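Local coordinates for D-isomer specific 2-hydroxyacid dehydrogenase family protein (Aeromonas salmonicida subsp. salmonicida, PDB 3HG7) that probably acts as an NAD-dependent oxidoreductase of the D-isomer specific 2-hydroxyacid dehydrogenase family, although its own substrate is not established, at residues G100-E105 with N280-F285; W70-Y75 with T93-I98; L11-A16 with M52-R57. The protein carries 1 engineered substitution. All blocks are in the same frame, centred on the assembly; numbering follows the deposited sequence.

Interaction 1: G100-E105 with N280-F285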
ATOM      1  N   GLY A 100       5.350  -7.394  -1.406  1.00 13.31           N
ATOM      2  CA  GLY A 100       4.777  -8.672  -0.907  1.00 13.48           C
ATOM      3  C   GLY A 100       5.201  -9.067   0.516  1.00 14.05           C
ATOM      4  O   GLY A 100       4.365  -9.181   1.426  1.00 14.14           O
ATOM      5  N   PRO A 101       6.498  -9.327   0.719  1.00 14.16           N
ATOM      6  CA  PRO A 101       6.972  -9.686   2.049  1.00 14.83           C
ATOM      7  C   PRO A 101       6.639  -8.678   3.148  1.00 13.69           C
ATOM      8  O   PRO A 101       6.353  -9.083   4.271  1.00 13.30           O
ATOM      9  CB  PRO A 101       8.491  -9.776   1.859  1.00 15.89           C
ATOM     10  CG  PRO A 101       8.681 -10.161   0.462  1.00 22.65           C
ATOM     11  CD  PRO A 101       7.491  -9.633  -0.324  1.00 15.37           C
ATOM     12  N   LEU A 102       6.694  -7.380   2.845  1.00 11.77           N
ATOM     13  CA  LEU A 102       6.425  -6.369   3.837  1.00 11.61           C
ATOM     14  C   LEU A 102       4.971  -6.377   4.216  1.00 13.19           C
ATOM     15  O   LEU A 102       4.636  -6.231   5.408  1.00 13.20           O
ATOM     16  CB  LEU A 102       6.824  -4.980   3.292  1.00 11.41           C
ATOM     17  CG  LEU A 102       8.332  -4.782   3.327  1.00  7.80           C
ATOM     18  CD1 LEU A 102       8.628  -3.489   2.477  1.00 11.88           C
ATOM     19  CD2 LEU A 102       8.884  -4.613   4.729  1.00 11.42           C
ATOM     20  N   MET A 103       4.098  -6.584   3.230  1.00 13.40           N
ATOM     21  CA  MET A 103       2.683  -6.695   3.548  1.00 13.95           C
ATOM     22  C   MET A 103       2.335  -7.964   4.329  1.00 14.54           C
ATOM     23  O   MET A 103       1.527  -7.885   5.214  1.00 13.55           O
ATOM     24  CB  MET A 103       1.773  -6.537   2.327  1.00 14.70           C
ATOM     25  CG  MET A 103       1.468  -5.075   2.072  1.00 43.17           C
ATOM     26  SD  MET A 103       0.516  -4.236   3.356  1.00 16.35           S
ATOM     27  CE  MET A 103       0.205  -2.809   2.321  1.00 42.92           C
ATOM     28  N   SER A 104       2.955  -9.105   4.014  1.00 15.67           N
ATOM     29  CA  SER A 104       2.786 -10.326   4.868  1.00 15.98           C
ATOM     30  C   SER A 104       3.165 -10.071   6.348  1.00 15.56           C
ATOM     31  O   SER A 104       2.463 -10.501   7.271  1.00 14.77           O
ATOM     32  CB  SER A 104       3.621 -11.466   4.320  1.00 16.95           C
ATOM     33  OG  SER A 104       2.928 -12.088   3.259  1.00 15.40           O
ATOM     34  N   GLU A 105       4.288  -9.390   6.560  1.00 15.30           N
ATOM     35  CA  GLU A 105       4.759  -9.046   7.906  1.00 16.12           C
ATOM     36  C   GLU A 105       3.762  -8.168   8.663  1.00 13.90           C
ATOM     37  O   GLU A 105       3.500  -8.382   9.836  1.00 10.97           O
ATOM     38  CB  GLU A 105       6.118  -8.351   7.819  1.00 17.01           C
ATOM     39  CG  GLU A 105       7.253  -9.237   7.276  1.00 20.12           C
ATOM     40  CD  GLU A 105       8.530  -8.436   7.042  1.00 18.08           C
ATOM     41  OE1 GLU A 105       8.543  -7.219   7.358  1.00 20.39           O
ATOM     42  OE2 GLU A 105       9.529  -9.019   6.560  1.00 20.54           O
ATOM     43  N   ASN A 280       1.894   3.041   6.641  1.00 15.19           N
ATOM     44  CA  ASN A 280       3.280   2.620   6.672  1.00 15.13           C
ATOM     45  C   ASN A 280       3.416   1.096   6.683  1.00 14.88           C
ATOM     46  O   ASN A 280       4.441   0.557   7.109  1.00 14.33           O
ATOM     47  CB  ASN A 280       4.052   3.318   7.819  1.00 16.07           C
ATOM     48  CG  ASN A 280       3.634   2.847   9.208  1.00 13.57           C
ATOM     49  OD1 ASN A 280       2.628   2.120   9.385  1.00 17.36           O
ATOM     50  ND2 ASN A 280       4.401   3.261  10.212  1.00 16.91           N
ATOM     51  N   SER A 281       2.389   0.409   6.173  1.00 15.44           N
ATOM     52  CA  SER A 281       2.404  -1.074   6.141  1.00 14.76           C
ATOM     53  C   SER A 281       3.533  -1.620   5.255  1.00 14.49           C
ATOM     54  O   SER A 281       4.088  -2.693   5.531  1.00 14.16           O
ATOM     55  CB  SER A 281       1.029  -1.633   5.719  1.00 14.85           C
ATOM     56  OG  SER A 281       0.681  -1.233   4.378  1.00 16.08           O
ATOM     57  N   ALA A 282       3.898  -0.894   4.185  1.00 14.94           N
ATOM     58  CA  ALA A 282       4.945  -1.392   3.319  1.00 15.71           C
ATOM     59  C   ALA A 282       5.707  -0.229   2.701  1.00 16.43           C
ATOM     60  O   ALA A 282       5.337   0.256   1.645  1.00 17.27           O
ATOM     61  CB  ALA A 282       4.351  -2.309   2.235  1.00 16.98           C
ATOM     62  N   TYR A 283       6.740   0.201   3.415  1.00 15.29           N
ATOM     63  CA  TYR A 283       7.607   1.329   3.060  1.00 16.91           C
ATOM     64  C   TYR A 283       8.340   1.046   1.772  1.00 15.38           C
ATOM     65  O   TYR A 283       8.607  -0.106   1.462  1.00 14.87           O
ATOM     66  CB  TYR A 283       8.631   1.537   4.188  1.00 20.20           C
ATOM     67  CG  TYR A 283       9.374   2.826   4.034  1.00 32.19           C
ATOM     68  CD1 TYR A 283      10.710   2.862   3.606  1.00 22.36           C
ATOM     69  CD2 TYR A 283       8.726   4.029   4.290  1.00 23.29           C
ATOM     70  CE1 TYR A 283      11.377   4.097   3.431  1.00 32.73           C
ATOM     71  CE2 TYR A 283       9.376   5.257   4.117  1.00 33.05           C
ATOM     72  CZ  TYR A 283      10.693   5.281   3.691  1.00 23.17           C
ATOM     73  OH  TYR A 283      11.282   6.521   3.546  1.00 34.04           O
ATOM     74  N   SER A 284       8.675   2.102   1.006  1.00 15.65           N
ATOM     75  CA  SER A 284       9.472   1.929  -0.213  1.00 16.11           C
ATOM     76  C   SER A 284      10.920   2.071   0.202  1.00 16.47           C
ATOM     77  O   SER A 284      11.412   3.206   0.387  1.00 18.08           O
ATOM     78  CB  SER A 284       9.168   3.058  -1.234  1.00 14.65           C
ATOM     79  OG  SER A 284       7.876   2.900  -1.818  1.00 17.74           O
ATOM     80  N   PHE A 285      11.612   0.952   0.346  1.00 14.32           N
ATOM     81  CA  PHE A 285      12.966   0.972   0.858  1.00 15.61           C
ATOM     82  C   PHE A 285      13.922   1.373  -0.244  1.00 15.78           C
ATOM     83  O   PHE A 285      13.785   0.865  -1.376  1.00 14.40           O
ATOM     84  CB  PHE A 285      13.321  -0.383   1.471  1.00 17.83           C
ATOM     85  CG  PHE A 285      12.747  -0.558   2.856  1.00 18.29           C
ATOM     86  CD1 PHE A 285      13.492  -0.209   3.985  1.00 18.91           C
ATOM     87  CD2 PHE A 285      11.435  -0.989   3.031  1.00 18.43           C
ATOM     88  CE1 PHE A 285      12.935  -0.343   5.258  1.00 17.73           C
ATOM     89  CE2 PHE A 285      10.884  -1.112   4.316  1.00 18.14           C
ATOM     90  CZ  PHE A 285      11.640  -0.796   5.408  1.00 18.25           C
TER
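Leu102 and Ala282 meet flank to flank, with CB of Leu102 3.8 Å from CB of Ala282, where the first turn of helix 100-115 comes against the loop leading into helix 286-301. The same alanine methyl also touches Met103 CG at 4.0 Å, so it sits against two consecutive helix side chains; a methyl suits this spot because the CA atoms of Leu102 and Ala282 are only 5.2 Å apart. With its CG beside the backbone N (chi1 -77°), Leu102 carries its branched end on to the far part of the loop. There CD1 lies 3.5 Å from Tyr283 O, and it approaches Phe285 CE2 to 3.8 Å at the ring's edge, near its plane. One face of that ring is taken by Tyr283 CD1. Met103 bends at chi2 (-65°), which brings its SD 3.2 Å from Ser281 OG; the modelled place of its terminal methyl is doubtful.

In the second shell, Asp255 holds the loop through both carboxylate oxygens, one bonded to Ser281 OG and the other to Asn280 N. Ser104 bonds to His154 and Thr158, tying the helix to helix 150-161. The segments themselves share no hydrogen bond. A contact made mostly of van der Waals packing between the two chain crossings of a two-domain dehydrogenase is consistent with some freedom to adjust as the domains move, as in relatives.

Interaction 2: W70-Y75 with T93-I98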
ATOM      1  N   TRP A  70      11.250  11.683 -17.983  1.00  8.74           N
ATOM      2  CA  TRP A  70      10.892  10.521 -17.147  1.00  8.75           C
ATOM      3  C   TRP A  70      10.976  10.824 -15.632  1.00  9.82           C
ATOM      4  O   TRP A  70      11.986  11.301 -15.108  1.00  9.13           O
ATOM      5  CB  TRP A  70      11.733   9.304 -17.522  1.00  9.14           C
ATOM      6  CG  TRP A  70      11.616   8.162 -16.581  1.00 10.82           C
ATOM      7  CD1 TRP A  70      10.469   7.655 -16.012  1.00  9.19           C
ATOM      8  CD2 TRP A  70      12.696   7.394 -16.060  1.00  9.11           C
ATOM      9  NE1 TRP A  70      10.786   6.626 -15.178  1.00  9.21           N
ATOM     10  CE2 TRP A  70      12.148   6.454 -15.175  1.00 10.15           C
ATOM     11  CE3 TRP A  70      14.086   7.435 -16.234  1.00 10.96           C
ATOM     12  CZ2 TRP A  70      12.942   5.541 -14.456  1.00  9.81           C
ATOM     13  CZ3 TRP A  70      14.873   6.529 -15.536  1.00  9.17           C
ATOM     14  CH2 TRP A  70      14.295   5.583 -14.663  1.00 12.12           C
ATOM     15  N   PHE A  71       9.869  10.545 -14.958  1.00  9.95           N
ATOM     16  CA  PHE A  71       9.732  10.726 -13.492  1.00 10.45           C
ATOM     17  C   PHE A  71       9.483   9.343 -12.908  1.00  9.94           C
ATOM     18  O   PHE A  71       8.479   8.691 -13.204  1.00 11.62           O
ATOM     19  CB  PHE A  71       8.527  11.637 -13.252  1.00 11.43           C
ATOM     20  CG  PHE A  71       8.202  11.921 -11.799  1.00 11.11           C
ATOM     21  CD1 PHE A  71       8.888  11.331 -10.756  1.00 12.93           C
ATOM     22  CD2 PHE A  71       7.122  12.739 -11.512  1.00 13.27           C
ATOM     23  CE1 PHE A  71       8.512  11.586  -9.392  1.00 11.80           C
ATOM     24  CE2 PHE A  71       6.749  12.999 -10.184  1.00 11.94           C
ATOM     25  CZ  PHE A  71       7.454  12.399  -9.137  1.00 13.21           C
ATOM     26  N   GLN A  72      10.435   8.881 -12.117  1.00 10.22           N
ATOM     27  CA  GLN A  72      10.277   7.672 -11.316  1.00  9.43           C
ATOM     28  C   GLN A  72       9.771   8.090  -9.932  1.00 10.09           C
ATOM     29  O   GLN A  72      10.525   8.722  -9.155  1.00  9.64           O
ATOM     30  CB  GLN A  72      11.605   6.952 -11.150  1.00  9.55           C
ATOM     31  CG  GLN A  72      11.538   5.716 -10.205  1.00 12.35           C
ATOM     32  CD  GLN A  72      10.690   4.605 -10.774  1.00 12.10           C
ATOM     33  OE1 GLN A  72      10.952   4.098 -11.888  1.00 12.70           O
ATOM     34  NE2 GLN A  72       9.647   4.217 -10.027  1.00 12.53           N
ATOM     35  N   SER A  73       8.515   7.763  -9.653  1.00 11.56           N
ATOM     36  CA  SER A  73       7.939   7.929  -8.296  1.00 13.34           C
ATOM     37  C   SER A  73       8.550   6.917  -7.324  1.00 13.25           C
ATOM     38  O   SER A  73       8.833   5.786  -7.690  1.00 13.86           O
ATOM     39  CB  SER A  73       6.414   7.779  -8.309  1.00 14.20           C
ATOM     40  OG  SER A  73       5.898   7.728  -6.969  1.00 13.25           O
ATOM     41  N   THR A  74       8.764   7.333  -6.074  1.00 13.33           N
ATOM     42  CA  THR A  74       9.312   6.425  -5.060  1.00 14.46           C
ATOM     43  C   THR A  74       8.173   5.723  -4.363  1.00 14.38           C
ATOM     44  O   THR A  74       8.389   4.850  -3.514  1.00 14.96           O
ATOM     45  CB  THR A  74      10.122   7.219  -3.956  1.00 15.79           C
ATOM     46  OG1 THR A  74       9.293   8.258  -3.420  1.00 15.11           O
ATOM     47  CG2 THR A  74      11.351   7.827  -4.531  1.00 15.55           C
ATOM     48  N   TYR A  75       6.954   6.107  -4.706  1.00 14.69           N
ATOM     49  CA  TYR A  75       5.768   5.529  -4.077  1.00 16.52           C
ATOM     50  C   TYR A  75       4.949   4.777  -5.102  1.00 15.15           C
ATOM     51  O   TYR A  75       4.933   5.088  -6.310  1.00 13.96           O
ATOM     52  CB  TYR A  75       4.863   6.626  -3.509  1.00 19.46           C
ATOM     53  CG  TYR A  75       5.280   7.270  -2.236  1.00 28.05           C
ATOM     54  CD1 TYR A  75       6.321   6.752  -1.472  1.00 20.95           C
ATOM     55  CD2 TYR A  75       4.595   8.398  -1.763  1.00 21.11           C
ATOM     56  CE1 TYR A  75       6.675   7.339  -0.252  1.00 28.93           C
ATOM     57  CE2 TYR A  75       4.949   8.989  -0.549  1.00 28.25           C
ATOM     58  CZ  TYR A  75       5.986   8.450   0.189  1.00 20.92           C
ATOM     59  OH  TYR A  75       6.350   8.996   1.391  1.00 28.22           O
ATOM     60  N   THR A  93       6.580   6.585 -14.021  1.00  9.97           N
ATOM     61  CA  THR A  93       6.554   5.212 -13.495  1.00 10.41           C
ATOM     62  C   THR A  93       6.411   5.206 -11.980  1.00 11.56           C
ATOM     63  O   THR A  93       6.870   6.118 -11.296  1.00 11.00           O
ATOM     64  CB  THR A  93       7.818   4.427 -13.860  1.00  8.77           C
ATOM     65  OG1 THR A  93       8.943   5.156 -13.392  1.00 12.25           O
ATOM     66  CG2 THR A  93       7.939   4.236 -15.391  1.00 11.64           C
ATOM     67  N   ASN A  94       5.776   4.174 -11.449  1.00 11.97           N
ATOM     68  CA  ASN A  94       5.688   4.064 -10.007  1.00 13.09           C
ATOM     69  C   ASN A  94       6.529   2.895  -9.557  1.00 12.97           C
ATOM     70  O   ASN A  94       7.325   2.371 -10.353  1.00 13.24           O
ATOM     71  CB  ASN A  94       4.232   3.957  -9.579  1.00 14.57           C
ATOM     72  CG  ASN A  94       3.622   2.609  -9.912  1.00 18.59           C
ATOM     73  OD1 ASN A  94       4.055   1.925 -10.848  1.00 15.72           O
ATOM     74  ND2 ASN A  94       2.595   2.220  -9.152  1.00 15.22           N
ATOM     75  N   VAL A  95       6.345   2.476  -8.298  1.00 12.55           N
ATOM     76  CA  VAL A  95       7.071   1.373  -7.706  1.00 13.36           C
ATOM     77  C   VAL A  95       6.082   0.209  -7.560  1.00 15.31           C
ATOM     78  O   VAL A  95       5.004   0.371  -6.969  1.00 15.57           O
ATOM     79  CB  VAL A  95       7.702   1.802  -6.290  1.00 13.37           C
ATOM     80  CG1 VAL A  95       8.229   0.590  -5.563  1.00 21.94           C
ATOM     81  CG2 VAL A  95       8.832   2.776  -6.503  1.00 22.11           C
ATOM     82  N   ARG A  96       6.397  -0.931  -8.173  1.00 15.67           N
ATOM     83  CA  ARG A  96       5.572  -2.119  -7.980  1.00 17.66           C
ATOM     84  C   ARG A  96       6.376  -3.395  -7.772  1.00 16.24           C
ATOM     85  O   ARG A  96       7.553  -3.452  -8.099  1.00 14.77           O
ATOM     86  CB  ARG A  96       4.537  -2.254  -9.098  1.00 20.94           C
ATOM     87  CG  ARG A  96       5.092  -2.502 -10.486  1.00 44.03           C
ATOM     88  CD  ARG A  96       4.095  -3.380 -11.222  1.00 25.93           C
ATOM     89  NE  ARG A  96       4.658  -4.120 -12.358  1.00 45.12           N
ATOM     90  CZ  ARG A  96       5.457  -5.185 -12.262  1.00 28.46           C
ATOM     91  NH1 ARG A  96       5.844  -5.653 -11.077  1.00 44.81           N
ATOM     92  NH2 ARG A  96       5.895  -5.767 -13.379  1.00 45.14           N
ATOM     93  N   GLY A  97       5.737  -4.427  -7.205  1.00 15.90           N
ATOM     94  CA  GLY A  97       6.366  -5.729  -7.125  1.00 16.57           C
ATOM     95  C   GLY A  97       7.328  -5.975  -5.970  1.00 18.01           C
ATOM     96  O   GLY A  97       7.856  -7.091  -5.831  1.00 18.34           O
ATOM     97  N   ILE A  98       7.540  -4.972  -5.115  1.00 17.28           N
ATOM     98  CA  ILE A  98       8.518  -5.138  -4.051  1.00 17.43           C
ATOM     99  C   ILE A  98       7.884  -5.144  -2.649  1.00 17.19           C
ATOM    100  O   ILE A  98       8.606  -5.069  -1.666  1.00 18.09           O
ATOM    101  CB  ILE A  98       9.625  -4.062  -4.120  1.00 18.89           C
ATOM    102  CG1 ILE A  98       9.020  -2.646  -4.033  1.00 19.36           C
ATOM    103  CG2 ILE A  98      10.466  -4.236  -5.435  1.00 19.55           C
ATOM    104  CD1 ILE A  98      10.026  -1.498  -3.795  1.00 18.13           C
TER
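Phe71 and Ser73 bracket Thr93 in parallel pairing: Thr93 N bonds to Phe71 O at 3.0 Å, and Ser73 N to Thr93 O at 2.8 Å. On the face that carries Thr93 and Gln72, the threonine hydroxyl works in both directions. It accepts from Trp70 NE1 at 3.0 Å, in the plane of the indole and along an almost straight N-H (172°), and it donates to Gln72 OE1 at 2.7 Å, standing well above that carbonyl plane. This pairing adds edge strand 91-93 to the five-stranded parallel sheet of an alpha/beta domain, and helix 286-301 packs on the same face: its Asn296 is a second donor to Gln72 OE1, and its Phe293 lies nearly parallel to the Trp70 ring. A bend at chi2 (66°) folds Gln72 so that NE2 donates to Asn94 O at 3.0 Å and to Ser73 O at 2.9 Å, both oxygens near its amide plane, though NE2 stands above the carbonyl plane of Asn94. Partners on both oxygen and nitrogen fix the buried amide in rotation, which suits glutamine to the place. Beyond it, Val95 lays CG2 against the strand end, 3.2 Å from Ser73 O, and Asn94 ND2 bonds to Ala76 O.

Interaction 3: L11-A16 with M52-R57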
ATOM      1  N   LEU A  11      14.421  14.365  -5.379  1.00 11.65           N
ATOM      2  CA  LEU A  11      13.502  15.176  -4.583  1.00 12.89           C
ATOM      3  C   LEU A  11      12.698  14.208  -3.671  1.00 11.83           C
ATOM      4  O   LEU A  11      11.441  14.098  -3.748  1.00 11.61           O
ATOM      5  CB  LEU A  11      12.594  15.957  -5.512  1.00 15.87           C
ATOM      6  CG  LEU A  11      11.529  16.891  -4.972  1.00 26.53           C
ATOM      7  CD1 LEU A  11      12.169  17.996  -4.158  1.00 18.90           C
ATOM      8  CD2 LEU A  11      10.791  17.475  -6.168  1.00 18.24           C
ATOM      9  N   SER A  12      13.454  13.517  -2.808  1.00 10.51           N
ATOM     10  CA  SER A  12      12.923  12.499  -1.903  1.00 10.68           C
ATOM     11  C   SER A  12      13.356  12.720  -0.446  1.00 11.51           C
ATOM     12  O   SER A  12      14.445  13.208  -0.189  1.00 10.53           O
ATOM     13  CB  SER A  12      13.415  11.117  -2.328  1.00 10.58           C
ATOM     14  OG  SER A  12      13.003  10.134  -1.384  1.00 12.24           O
ATOM     15  N   GLN A  13      12.516  12.284   0.498  1.00 12.86           N
ATOM     16  CA  GLN A  13      12.912  12.352   1.913  1.00 14.35           C
ATOM     17  C   GLN A  13      14.097  11.415   2.131  1.00 13.73           C
ATOM     18  O   GLN A  13      14.857  11.592   3.063  1.00 14.43           O
ATOM     19  CB  GLN A  13      11.750  12.011   2.843  1.00 17.25           C
ATOM     20  CG  GLN A  13      11.170  10.626   2.685  1.00 21.74           C
ATOM     21  CD  GLN A  13       9.996  10.409   3.633  1.00 21.75           C
ATOM     22  OE1 GLN A  13      10.092   9.650   4.587  1.00 23.90           O
ATOM     23  NE2 GLN A  13       8.887  11.122   3.387  1.00 23.56           N
ATOM     24  N   ASP A  14      14.282  10.454   1.213  1.00 11.36           N
ATOM     25  CA  ASP A  14      15.426   9.554   1.253  1.00 12.75           C
ATOM     26  C   ASP A  14      16.598   9.955   0.348  1.00 13.39           C
ATOM     27  O   ASP A  14      17.429   9.106  -0.015  1.00 13.87           O
ATOM     28  CB  ASP A  14      14.949   8.132   0.902  1.00 14.78           C
ATOM     29  CG  ASP A  14      14.041   7.532   1.966  1.00 13.61           C
ATOM     30  OD1 ASP A  14      14.301   7.723   3.187  1.00 17.49           O
ATOM     31  OD2 ASP A  14      13.046   6.870   1.583  1.00 18.55           O
ATOM     32  N   ASN A  15      16.671  11.235  -0.020  1.00 11.86           N
ATOM     33  CA  ASN A  15      17.736  11.743  -0.895  1.00 12.06           C
ATOM     34  C   ASN A  15      19.152  11.267  -0.557  1.00 12.73           C
ATOM     35  O   ASN A  15      19.927  10.940  -1.453  1.00 12.59           O
ATOM     36  CB  ASN A  15      17.757  13.274  -0.871  1.00 11.10           C
ATOM     37  CG  ASN A  15      16.823  13.901  -1.897  1.00 13.10           C
ATOM     38  OD1 ASN A  15      16.245  13.213  -2.733  1.00 11.47           O
ATOM     39  ND2 ASN A  15      16.671  15.227  -1.831  1.00 10.94           N
ATOM     40  N   ALA A  16      19.519  11.318   0.721  1.00 12.25           N
ATOM     41  CA  ALA A  16      20.873  10.976   1.100  1.00 14.73           C
ATOM     42  C   ALA A  16      21.185   9.515   0.718  1.00 14.81           C
ATOM     43  O   ALA A  16      22.243   9.230   0.139  1.00 13.75           O
ATOM     44  CB  ALA A  16      21.113  11.250   2.602  1.00 15.80           C
ATOM     45  N   MET A  52      13.497  11.663  -9.665  1.00 10.08           N
ATOM     46  CA  MET A  52      13.039  10.612  -8.728  1.00 10.41           C
ATOM     47  C   MET A  52      12.587  11.313  -7.448  1.00 10.04           C
ATOM     48  O   MET A  52      13.378  12.054  -6.853  1.00 10.92           O
ATOM     49  CB  MET A  52      14.145   9.615  -8.410  1.00 10.88           C
ATOM     50  CG  MET A  52      13.682   8.516  -7.389  1.00 15.64           C
ATOM     51  SD  MET A  52      14.229   6.780  -7.618  1.00 12.18           S
ATOM     52  CE  MET A  52      15.969   7.073  -7.426  1.00 15.37           C
ATOM     53  N   ALA A  53      11.333  11.103  -7.063  1.00 10.26           N
ATOM     54  CA  ALA A  53      10.698  11.943  -6.022  1.00 10.50           C
ATOM     55  C   ALA A  53       9.466  11.291  -5.480  1.00 10.49           C
ATOM     56  O   ALA A  53       8.919  10.372  -6.091  1.00  9.84           O
ATOM     57  CB  ALA A  53      10.290  13.295  -6.612  1.00 10.54           C
ATOM     58  N   GLU A  54       9.016  11.778  -4.319  1.00 11.02           N
ATOM     59  CA  GLU A  54       7.671  11.430  -3.861  1.00 10.74           C
ATOM     60  C   GLU A  54       6.761  12.325  -4.671  1.00 10.73           C
ATOM     61  O   GLU A  54       7.096  13.501  -4.909  1.00  9.74           O
ATOM     62  CB  GLU A  54       7.512  11.696  -2.356  1.00 11.46           C
ATOM     63  CG  GLU A  54       8.064  10.583  -1.500  1.00 16.10           C
ATOM     64  CD  GLU A  54       9.555  10.718  -1.275  1.00 13.37           C
ATOM     65  OE1 GLU A  54       9.949  11.677  -0.581  1.00 16.38           O
ATOM     66  OE2 GLU A  54      10.321   9.825  -1.706  1.00 15.71           O
ATOM     67  N   PRO A  55       5.621  11.779  -5.146  1.00 10.91           N
ATOM     68  CA  PRO A  55       4.645  12.597  -5.896  1.00 10.94           C
ATOM     69  C   PRO A  55       4.283  13.926  -5.257  1.00 11.79           C
ATOM     70  O   PRO A  55       4.305  14.943  -5.953  1.00 11.31           O
ATOM     71  CB  PRO A  55       3.423  11.696  -5.945  1.00 11.04           C
ATOM     72  CG  PRO A  55       4.024  10.338  -6.042  1.00 17.17           C
ATOM     73  CD  PRO A  55       5.192  10.376  -5.079  1.00 11.12           C
ATOM     74  N   ALA A  56       3.969  13.935  -3.954  1.00 12.77           N
ATOM     75  CA  ALA A  56       3.616  15.211  -3.287  1.00 13.37           C
ATOM     76  C   ALA A  56       4.743  16.236  -3.319  1.00 12.53           C
ATOM     77  O   ALA A  56       4.497  17.423  -3.294  1.00 12.26           O
ATOM     78  CB  ALA A  56       3.153  14.978  -1.870  1.00 14.35           C
ATOM     79  N   ARG A  57       5.988  15.794  -3.346  1.00 11.25           N
ATOM     80  CA  ARG A  57       7.044  16.779  -3.442  0.50 12.08           C
ATOM     81  C   ARG A  57       7.263  17.335  -4.820  1.00 12.06           C
ATOM     82  O   ARG A  57       7.595  18.520  -4.966  1.00 12.00           O
ATOM     83  CB  ARG A  57       8.327  16.296  -2.821  0.50 12.39           C
ATOM     84  CG  ARG A  57       8.291  16.707  -1.384  0.50 12.75           C
ATOM     85  CD  ARG A  57       9.484  16.331  -0.681  0.50 13.12           C
ATOM     86  NE  ARG A  57      10.624  17.137  -1.079  0.50 10.69           N
ATOM     87  CZ  ARG A  57      11.815  16.876  -0.584  0.50 14.20           C
ATOM     88  NH1 ARG A  57      11.884  15.889   0.297  0.50  8.30           N
ATOM     89  NH2 ARG A  57      12.888  17.537  -0.961  0.50  7.29           N
TER
HETATM   90  O   HOH W   1      14.431  15.730   0.831  1.00 14.07           O
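Glu54 reaches Ser12 and Gln13 by folding back on itself: its CG stands beside the backbone N (chi1 -82°), and a sharp bend at chi2 (84°) swings the carboxylate across to the turn that follows strand 6-11. Both segments leave neighbouring parallel strands of an alpha/beta domain at their C-terminal ends, the first passing into helix 15-24, the second into helix 55-58.

The strands part gradually. Leu11 N still makes a nearly straight bond of 2.9 Å to Met52 O, but the next rung, Glu54 N to Leu11 O, has stretched to a weak 3.4 Å. CB of Leu11 packs on CB of Ala53 at 3.7 Å, the single methyl fitting beside the leucine on the same face. From there the carboxylate takes over the job of the backbone. Ser12 OG donates to OE2 of Glu54 at 2.7 Å, Gln13 N to OE1 of Glu54 at 2.8 Å, and each oxygen uses its syn lone pair, so the pair of bonds sets the rotation of the group. Thr74 OG1 is a further partner of OE2; these donors would tend to favour the ionised glutamate, against the nearby Asp14 carboxylate.

Serine suits its place because OG can accept as well as donate: it receives Asp14 N in an ST turn, overlapping the type I turn from Ser12 to Asn15. Arg57 lies across Leu11 and Ser12, its CB beside CG of Leu11, NE and NH2 against CD1 of Leu11, and one guanidinium face over Leu11 O, with a water joining NH1 to Ser12 O; it has a second conformer, so these details are less certain. Asn15 closes back on the turn, its OD1 accepting from Ser12 N at 2.8 Å with the donor above its carbonyl plane.

Along the chain the contacts follow in series: interaction 3, then interaction 2, then interaction 1. Interactions 2 and 3, with centres about 11 Å apart, belong to one five-stranded parallel sheet, in which strands 50-53 and 70-73 are neighbours; Thr74 links them by bonding to Ala53 O through its backbone N. Interaction 1 lies about 15 Å from interaction 2 and 19 Å from interaction 3, centre to centre, at the junction with the predicted NAD-binding domain. Loop 280-285 connects all three, since Ser284 OG bonds to Thr74 O and Tyr283 OH to Asp14 OD2. The strand ends of one domain are thereby coupled to the crossing between domains.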